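Local coordinates for thiamine-phosphate synthase (Pyrococcus furiosus, PDB 1XI3), which probably condenses a thiazole phosphate with a pyrimidine diphosphate to give thiamine monophosphate, using one magnesium ion per subunit, at residues Met97-Ala102 and Ile111-Tyr116; Glu119-Ala124 and Glu159-Pro164; Glu178-Lys181 and Gly186-Val189. All coordinates share one frame; numbering follows the deposited sequence.

Interaction 1: residues Met97-Ala102 and Ile111-Tyr116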
loop_
_atom_site.group_PDB
_atom_site.type_symbol
_atom_site.label_atom_id
_atom_site.label_comp_id
_atom_site.label_asym_id
_atom_site.label_seq_id
_atom_site.Cartn_x
_atom_site.Cartn_y
_atom_site.Cartn_z
ATOM N N MET A 97 -6.602 -6.214 1.415
ATOM C CA MET A 97 -7.024 -6.083 2.797
ATOM C C MET A 97 -8.431 -6.580 3.004
ATOM O O MET A 97 -9.299 -6.302 2.210
ATOM C CB MET A 97 -6.981 -4.603 3.205
ATOM C CG MET A 97 -7.078 -4.423 4.680
ATOM S SD MET A 97 -6.661 -2.762 5.161
ATOM C CE MET A 97 -4.856 -2.768 4.937
ATOM N N PRO A 98 -8.666 -7.360 4.072
ATOM C CA PRO A 98 -10.055 -7.784 4.356
ATOM C C PRO A 98 -10.979 -6.585 4.537
ATOM O O PRO A 98 -10.565 -5.558 5.070
ATOM C CB PRO A 98 -9.920 -8.548 5.668
ATOM C CG PRO A 98 -8.516 -9.049 5.645
ATOM C CD PRO A 98 -7.701 -7.957 5.005
ATOM N N ILE A 99 -12.209 -6.741 4.072
ATOM C CA ILE A 99 -13.174 -5.683 4.091
ATOM C C ILE A 99 -13.308 -5.088 5.466
ATOM O O ILE A 99 -13.282 -3.867 5.630
ATOM C CB ILE A 99 -14.538 -6.139 3.544
ATOM C CG1 ILE A 99 -14.411 -6.494 2.071
ATOM C CG2 ILE A 99 -15.595 -5.026 3.750
ATOM C CD1 ILE A 99 -15.612 -7.196 1.524
ATOM N N GLU A 100 -13.429 -5.938 6.476
ATOM C CA GLU A 100 -13.685 -5.424 7.819
ATOM C C GLU A 100 -12.510 -4.585 8.346
ATOM O O GLU A 100 -12.690 -3.636 9.082
ATOM C CB GLU A 100 -14.030 -6.582 8.776
ATOM C CG GLU A 100 -12.868 -7.523 9.105
ATOM C CD GLU A 100 -12.660 -8.672 8.115
ATOM O OE1 GLU A 100 -13.220 -8.683 6.956
ATOM O OE2 GLU A 100 -11.895 -9.586 8.526
ATOM N N VAL A 101 -11.303 -4.950 7.935
ATOM C CA VAL A 101 -10.110 -4.267 8.368
ATOM C C VAL A 101 -10.011 -2.934 7.656
ATOM O O VAL A 101 -9.655 -1.915 8.254
ATOM C CB VAL A 101 -8.844 -5.166 8.077
ATOM C CG1 VAL A 101 -7.558 -4.420 8.412
ATOM C CG2 VAL A 101 -8.944 -6.449 8.861
ATOM N N ALA A 102 -10.270 -2.948 6.357
ATOM C CA ALA A 102 -10.296 -1.687 5.585
ATOM C C ALA A 102 -11.283 -0.678 6.177
ATOM O O ALA A 102 -10.975 0.517 6.282
ATOM C CB ALA A 102 -10.666 -1.977 4.159
ATOM N N ILE A 111 -16.492 1.126 -0.012
ATOM C CA ILE A 111 -15.838 -0.147 -0.258
ATOM C C ILE A 111 -16.522 -0.904 -1.400
ATOM O O ILE A 111 -17.694 -1.279 -1.315
ATOM C CB ILE A 111 -15.872 -1.040 0.981
ATOM C CG1 ILE A 111 -15.252 -0.337 2.205
ATOM C CG2 ILE A 111 -15.192 -2.402 0.682
ATOM C CD1 ILE A 111 -13.849 0.091 2.132
ATOM N N GLY A 112 -15.778 -1.139 -2.464
ATOM C CA GLY A 112 -16.208 -2.040 -3.491
ATOM C C GLY A 112 -15.521 -3.370 -3.262
ATOM O O GLY A 112 -14.343 -3.395 -2.914
ATOM N N ALA A 113 -16.248 -4.456 -3.506
ATOM C CA ALA A 113 -15.706 -5.804 -3.397
ATOM C C ALA A 113 -15.708 -6.524 -4.739
ATOM O O ALA A 113 -16.766 -6.629 -5.387
ATOM C CB ALA A 113 -16.518 -6.581 -2.369
ATOM N N SER A 114 -14.553 -7.077 -5.133
ATOM C CA SER A 114 -14.417 -7.861 -6.354
ATOM C C SER A 114 -14.821 -9.289 -6.013
ATOM O O SER A 114 -14.212 -9.904 -5.124
ATOM C CB SER A 114 -12.989 -7.844 -6.895
ATOM O OG SER A 114 -12.588 -6.550 -7.339
ATOM N N VAL A 115 -15.855 -9.782 -6.665
ATOM C CA VAL A 115 -16.455 -11.094 -6.310
ATOM C C VAL A 115 -16.605 -11.924 -7.570
ATOM O O VAL A 115 -16.929 -11.411 -8.634
ATOM C CB VAL A 115 -17.781 -10.953 -5.583
ATOM C CG1 VAL A 115 -17.585 -10.150 -4.274
ATOM C CG2 VAL A 115 -18.851 -10.343 -6.471
ATOM N N TYR A 116 -16.393 -13.235 -7.429
ATOM C CA TYR A 116 -16.315 -14.144 -8.579
ATOM C C TYR A 116 -17.236 -15.380 -8.417
ATOM O O TYR A 116 -17.087 -16.418 -9.161
ATOM C CB TYR A 116 -14.881 -14.599 -8.757
ATOM C CG TYR A 116 -13.874 -13.466 -8.967
ATOM C CD1 TYR A 116 -13.526 -13.054 -10.254
ATOM C CD2 TYR A 116 -13.303 -12.804 -7.881
ATOM C CE1 TYR A 116 -12.637 -12.035 -10.459
ATOM C CE2 TYR A 116 -12.389 -11.766 -8.081
ATOM C CZ TYR A 116 -12.075 -11.389 -9.379
ATOM O OH TYR A 116 -11.170 -10.364 -9.638
#
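Ile99, in the first turn of helix 99-105, rests on the outward face of strand 110-115 with both of its branches, and the contact is purely apolar. Its CG2 meets CG2 of Ile111 at 4.1 Å, the two side chains crossing obliquely. The longer branch, with CG1 beside the backbone N (chi1 -65°) and CD1 extended from it, reaches further along the strand, where CD1 lies 4.0 Å from CB of Ala113. The two branches thus span Ile111 and Ala113, on the same face of the strand, passing over Gly112. The third apolar pair is looser: Ala102 CB sits 4.3 Å from CD1 of Ile111, and Leu92 of the preceding strand touches both residues.

Hydrogen bonding stays within each element or runs to other neighbours. Pro98, at the N-cap, takes a hydrogen bond from the amide of Ala102 (Ala102 N to Pro98 O, 2.9 Å) in the first turn of the helix. Ser114, on the other face of the strand, bonds to Gln91 through OG and is predicted to bind the pyrimidine diphosphate substrate. This division, with an apolar outer face under a helix and an inner face bearing a probable ligand residue, is that of a beta-alpha-beta unit in a TIM barrel.

Interaction 2: residues Glu119-Ala124 and Glu159-Pro164; sequences EEALEA and ESVKIP
Helix 118-127 passes the C-terminal end of helix 150-160 with the backbones closest at Leu122 and Val161, whose CA atoms are 6.7 Å apart, and no hydrogen bond joins the two segments. At Val161 the chain leaves the helical conformation, and its side chain is the apolar surface offered to the neighbouring helix. Leu122 provides most of the reply. Its CB does not point straight at the partner, but with CG anti to the carbonyl carbon (chi1 -66°) the isobutyl end swings across, and the CD2 methyl does the touching. That methyl lies 4.1 Å from CG1 of Val161, the two side chains crossing at a slant, and it also comes within 3.6 Å of the backbone O of Ser160, a plain van der Waals contact at the helix end.

Ala121 approaches the same valine methyl: its CB is 4.3 Å from Val161 CG1, which is therefore met by two successive residues of helix 118-127. The arrangement is the side-by-side packing of consecutive outer helices of a TIM barrel, made here where the second helix has ended and the chain turns inward toward strand 165-168. On the barrel side of the pair, Leu132 of strand 131-135 touches Ala121, Ala124 and Ile163, linking this outer layer to the barrel wall.

Two polar groups find partners nearby. Ser160 OG bonds back to the carbonyl O of Lys156 within its own helix, and of its side chain CB comes nearest to Leu122, 4.3 Å from CD2. Glu125, just beyond 119-124, accepts hydrogen bonds through OE2 from the amide of Lys162 and, weakly, from that of Ile163, so a carboxylate from one helix holds the turn that follows the other.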
loop_
_atom_site.group_PDB
_atom_site.type_symbol
_atom_site.label_atom_id
_atom_site.label_comp_id
_atom_site.label_asym_id
_atom_site.label_seq_id
_atom_site.Cartn_x
_atom_site.Cartn_y
_atom_site.Cartn_z
ATOM N N GLU A 119 -21.363 -17.080 -3.497
ATOM C CA GLU A 119 -20.899 -17.113 -2.117
ATOM C C GLU A 119 -20.065 -15.872 -1.782
ATOM O O GLU A 119 -20.234 -15.275 -0.717
ATOM C CB GLU A 119 -20.074 -18.386 -1.845
ATOM C CG GLU A 119 -19.481 -18.447 -0.412
ATOM C CD GLU A 119 -20.491 -18.108 0.694
ATOM O OE1 GLU A 119 -21.719 -18.381 0.520
ATOM O OE2 GLU A 119 -20.045 -17.573 1.746
ATOM N N GLU A 120 -19.148 -15.527 -2.695
ATOM C CA GLU A 120 -18.293 -14.352 -2.507
ATOM C C GLU A 120 -19.137 -13.081 -2.446
ATOM O O GLU A 120 -18.907 -12.221 -1.591
ATOM C CB GLU A 120 -17.220 -14.267 -3.584
ATOM C CG GLU A 120 -16.076 -15.296 -3.391
ATOM C CD GLU A 120 -14.901 -15.137 -4.324
ATOM O OE1 GLU A 120 -13.964 -15.990 -4.240
ATOM O OE2 GLU A 120 -14.852 -14.202 -5.147
ATOM N N ALA A 121 -20.127 -12.989 -3.324
ATOM C CA ALA A 121 -21.078 -11.844 -3.325
ATOM C C ALA A 121 -21.809 -11.670 -1.995
ATOM O O ALA A 121 -21.837 -10.598 -1.396
ATOM C CB ALA A 121 -22.076 -11.991 -4.488
ATOM N N LEU A 122 -22.366 -12.755 -1.480
ATOM C CA LEU A 122 -23.113 -12.685 -0.242
ATOM C C LEU A 122 -22.222 -12.361 0.954
ATOM O O LEU A 122 -22.612 -11.585 1.851
ATOM C CB LEU A 122 -23.843 -14.028 -0.043
ATOM C CG LEU A 122 -24.921 -14.304 -1.097
ATOM C CD1 LEU A 122 -25.400 -15.777 -1.044
ATOM C CD2 LEU A 122 -26.085 -13.334 -0.922
ATOM N N GLU A 123 -21.021 -12.937 0.958
ATOM C CA GLU A 123 -20.053 -12.733 2.030
ATOM C C GLU A 123 -19.604 -11.309 2.018
ATOM O O GLU A 123 -19.570 -10.677 3.055
ATOM C CB GLU A 123 -18.833 -13.612 1.870
ATOM C CG GLU A 123 -17.793 -13.407 2.945
ATOM N N ALA A 124 -19.279 -10.788 0.839
ATOM C CA ALA A 124 -18.869 -9.367 0.773
ATOM C C ALA A 124 -19.964 -8.417 1.250
ATOM O O ALA A 124 -19.700 -7.498 2.005
ATOM C CB ALA A 124 -18.424 -9.001 -0.611
ATOM N N GLU A 159 -29.930 -10.849 -8.389
ATOM C CA GLU A 159 -31.148 -11.274 -7.690
ATOM C C GLU A 159 -30.961 -11.497 -6.186
ATOM O O GLU A 159 -31.934 -11.414 -5.422
ATOM C CB GLU A 159 -31.658 -12.577 -8.299
ATOM C CG GLU A 159 -32.128 -12.462 -9.716
ATOM C CD GLU A 159 -32.477 -13.825 -10.332
ATOM O OE1 GLU A 159 -32.830 -13.857 -11.540
ATOM O OE2 GLU A 159 -32.375 -14.856 -9.618
ATOM N N SER A 160 -29.726 -11.784 -5.763
ATOM C CA SER A 160 -29.447 -12.259 -4.430
ATOM C C SER A 160 -28.946 -11.227 -3.454
ATOM O O SER A 160 -28.928 -11.491 -2.247
ATOM C CB SER A 160 -28.438 -13.411 -4.496
ATOM O OG SER A 160 -28.883 -14.433 -5.383
ATOM N N VAL A 161 -28.525 -10.055 -3.944
ATOM C CA VAL A 161 -27.993 -9.021 -3.057
ATOM C C VAL A 161 -28.781 -7.730 -3.192
ATOM O O VAL A 161 -29.459 -7.521 -4.187
ATOM C CB VAL A 161 -26.484 -8.712 -3.328
ATOM C CG1 VAL A 161 -25.678 -9.967 -3.275
ATOM C CG2 VAL A 161 -26.293 -7.987 -4.662
ATOM N N LYS A 162 -28.667 -6.877 -2.175
ATOM C CA LYS A 162 -29.420 -5.622 -2.107
ATOM C C LYS A 162 -28.568 -4.387 -2.409
ATOM O O LYS A 162 -29.114 -3.308 -2.665
ATOM C CB LYS A 162 -30.014 -5.474 -0.714
ATOM C CG LYS A 162 -30.979 -6.592 -0.374
ATOM N N ILE A 163 -27.245 -4.547 -2.350
ATOM C CA ILE A 163 -26.317 -3.463 -2.677
ATOM C C ILE A 163 -26.070 -3.385 -4.197
ATOM O O ILE A 163 -26.330 -4.348 -4.945
ATOM C CB ILE A 163 -24.946 -3.612 -1.954
ATOM C CG1 ILE A 163 -24.290 -4.992 -2.223
ATOM C CG2 ILE A 163 -25.099 -3.392 -0.451
ATOM C CD1 ILE A 163 -22.886 -5.133 -1.736
ATOM N N PRO A 164 -25.609 -2.205 -4.688
ATOM C CA PRO A 164 -25.353 -2.087 -6.098
ATOM C C PRO A 164 -24.334 -3.072 -6.632
ATOM O O PRO A 164 -23.382 -3.423 -5.929
ATOM C CB PRO A 164 -24.819 -0.678 -6.253
ATOM C CG PRO A 164 -25.360 0.060 -5.072
ATOM C CD PRO A 164 -25.391 -0.935 -3.982
#

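Interaction 3: residues Glu178-Lys181 and Gly186-Val189; sequences EVLK and GIAV
Ile187 meets helix 176-180 through a single methyl, CG2, while the residues on either side of it in strand 186-189 serve other neighbours. Gly186 opens the strand; its CA is the nearest to that of Leu180, 7.1 Å away, and its backbone bonds to Ala167 of the adjoining strand. At Ile187 the chi1 of 57° sets CG2 anti to the carbonyl carbon and directs it at the helix. There it fits between two consecutive residues: Val179 CG1 lies 3.9 Å from this methyl, and Leu180 CD2 3.8 Å from it. The valine is inclined to the isoleucine, whereas the leucine crosses it at about a right angle. Leu180 gets there by its end, since its CB points past the strand and CG and CD2 turn back toward it. Ile187 also touches Val210 of helix 199-214, the same helix that packs on Leu180.

Ala188 faces the other way, against Val166, Ile168 and Tyr18, and Val189 meets Val19. The backbone bonds of 186-189 to Ala167 and Tyr18 place this strand between 165-168 and 17-20, so the buried Val179-Leu180-Ile187 cluster belongs to the beta-alpha-beta unit whose last strand closes the parallel TIM barrel onto its first.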
loop_
_atom_site.group_PDB
_atom_site.type_symbol
_atom_site.label_atom_id
_atom_site.label_comp_id
_atom_site.label_asym_id
_atom_site.label_seq_id
_atom_site.Cartn_x
_atom_site.Cartn_y
_atom_site.Cartn_z
ATOM N N GLU A 178 -26.780 -6.886 -23.330
ATOM C CA GLU A 178 -27.132 -8.122 -22.696
ATOM C C GLU A 178 -26.665 -8.105 -21.243
ATOM O O GLU A 178 -27.354 -8.600 -20.374
ATOM C CB GLU A 178 -26.537 -9.321 -23.424
ATOM C CG GLU A 178 -27.252 -10.629 -23.073
ATOM N N VAL A 179 -25.478 -7.546 -20.998
ATOM C CA VAL A 179 -24.980 -7.438 -19.607
ATOM C C VAL A 179 -25.924 -6.557 -18.764
ATOM O O VAL A 179 -26.362 -6.931 -17.668
ATOM C CB VAL A 179 -23.523 -6.902 -19.558
ATOM C CG1 VAL A 179 -23.083 -6.654 -18.140
ATOM C CG2 VAL A 179 -22.549 -7.898 -20.236
ATOM N N LEU A 180 -26.261 -5.399 -19.306
ATOM C CA LEU A 180 -27.119 -4.442 -18.604
ATOM C C LEU A 180 -28.524 -5.017 -18.295
ATOM O O LEU A 180 -29.116 -4.742 -17.247
ATOM C CB LEU A 180 -27.187 -3.165 -19.424
ATOM C CG LEU A 180 -25.910 -2.316 -19.404
ATOM C CD1 LEU A 180 -25.798 -1.375 -20.578
ATOM C CD2 LEU A 180 -25.809 -1.523 -18.058
ATOM N N LYS A 181 -29.024 -5.885 -19.180
ATOM C CA LYS A 181 -30.321 -6.516 -18.961
ATOM C C LYS A 181 -30.333 -7.558 -17.832
ATOM O O LYS A 181 -31.393 -8.053 -17.444
ATOM C CB LYS A 181 -30.814 -7.129 -20.274
ATOM C CG LYS A 181 -31.268 -6.119 -21.297
ATOM C CD LYS A 181 -32.074 -6.805 -22.430
ATOM C CE LYS A 181 -31.326 -6.883 -23.701
ATOM N NZ LYS A 181 -32.121 -7.459 -24.866
ATOM N N GLY A 186 -24.512 -0.937 -13.299
ATOM C CA GLY A 186 -23.489 -0.377 -14.115
ATOM C C GLY A 186 -22.597 -1.416 -14.726
ATOM O O GLY A 186 -22.665 -2.607 -14.383
ATOM N N ILE A 187 -21.752 -0.953 -15.636
ATOM C CA ILE A 187 -20.716 -1.777 -16.246
ATOM C C ILE A 187 -19.350 -1.152 -16.043
ATOM O O ILE A 187 -19.187 0.058 -16.110
ATOM C CB ILE A 187 -20.978 -2.048 -17.728
ATOM C CG1 ILE A 187 -21.115 -0.721 -18.512
ATOM C CG2 ILE A 187 -22.232 -2.875 -17.862
ATOM C CD1 ILE A 187 -21.102 -0.876 -20.032
ATOM N N ALA A 188 -18.371 -2.022 -15.750
ATOM C CA ALA A 188 -16.997 -1.650 -15.611
ATOM C C ALA A 188 -16.229 -2.146 -16.825
ATOM O O ALA A 188 -16.357 -3.307 -17.210
ATOM C CB ALA A 188 -16.399 -2.217 -14.328
ATOM N N VAL A 189 -15.439 -1.253 -17.401
ATOM C CA VAL A 189 -14.664 -1.550 -18.579
ATOM C C VAL A 189 -13.205 -1.140 -18.418
ATOM O O VAL A 189 -12.895 -0.127 -17.778
ATOM C CB VAL A 189 -15.273 -0.894 -19.835
ATOM C CG1 VAL A 189 -16.636 -1.519 -20.147
ATOM C CG2 VAL A 189 -15.400 0.602 -19.669
#

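Overall arrangement
From the N terminus, the chain has laid down four barrel strands before interaction 1 closes a short loop, folding helix 99-105 back onto strand 110-115. Interaction 2 opens directly afterwards on helix 118-127 and closes a longer loop, spanning strand 131-135 and reaching the end of helix 150-160. Interaction 3 then closes the shortest loop, between helix 176-180 and strand 186-189. The three follow in series, with no nesting or crossing. Interactions 1 and 2 touch directly, Ala113 CB lying 3.5 Å from Ala124 CB, whereas interaction 3 touches neither, its centre about 21 and 17 Å from theirs. Interactions 1 and 3 join helices to the same barrel sheet; interaction 2 joins a helix to the next helix's end and following turn.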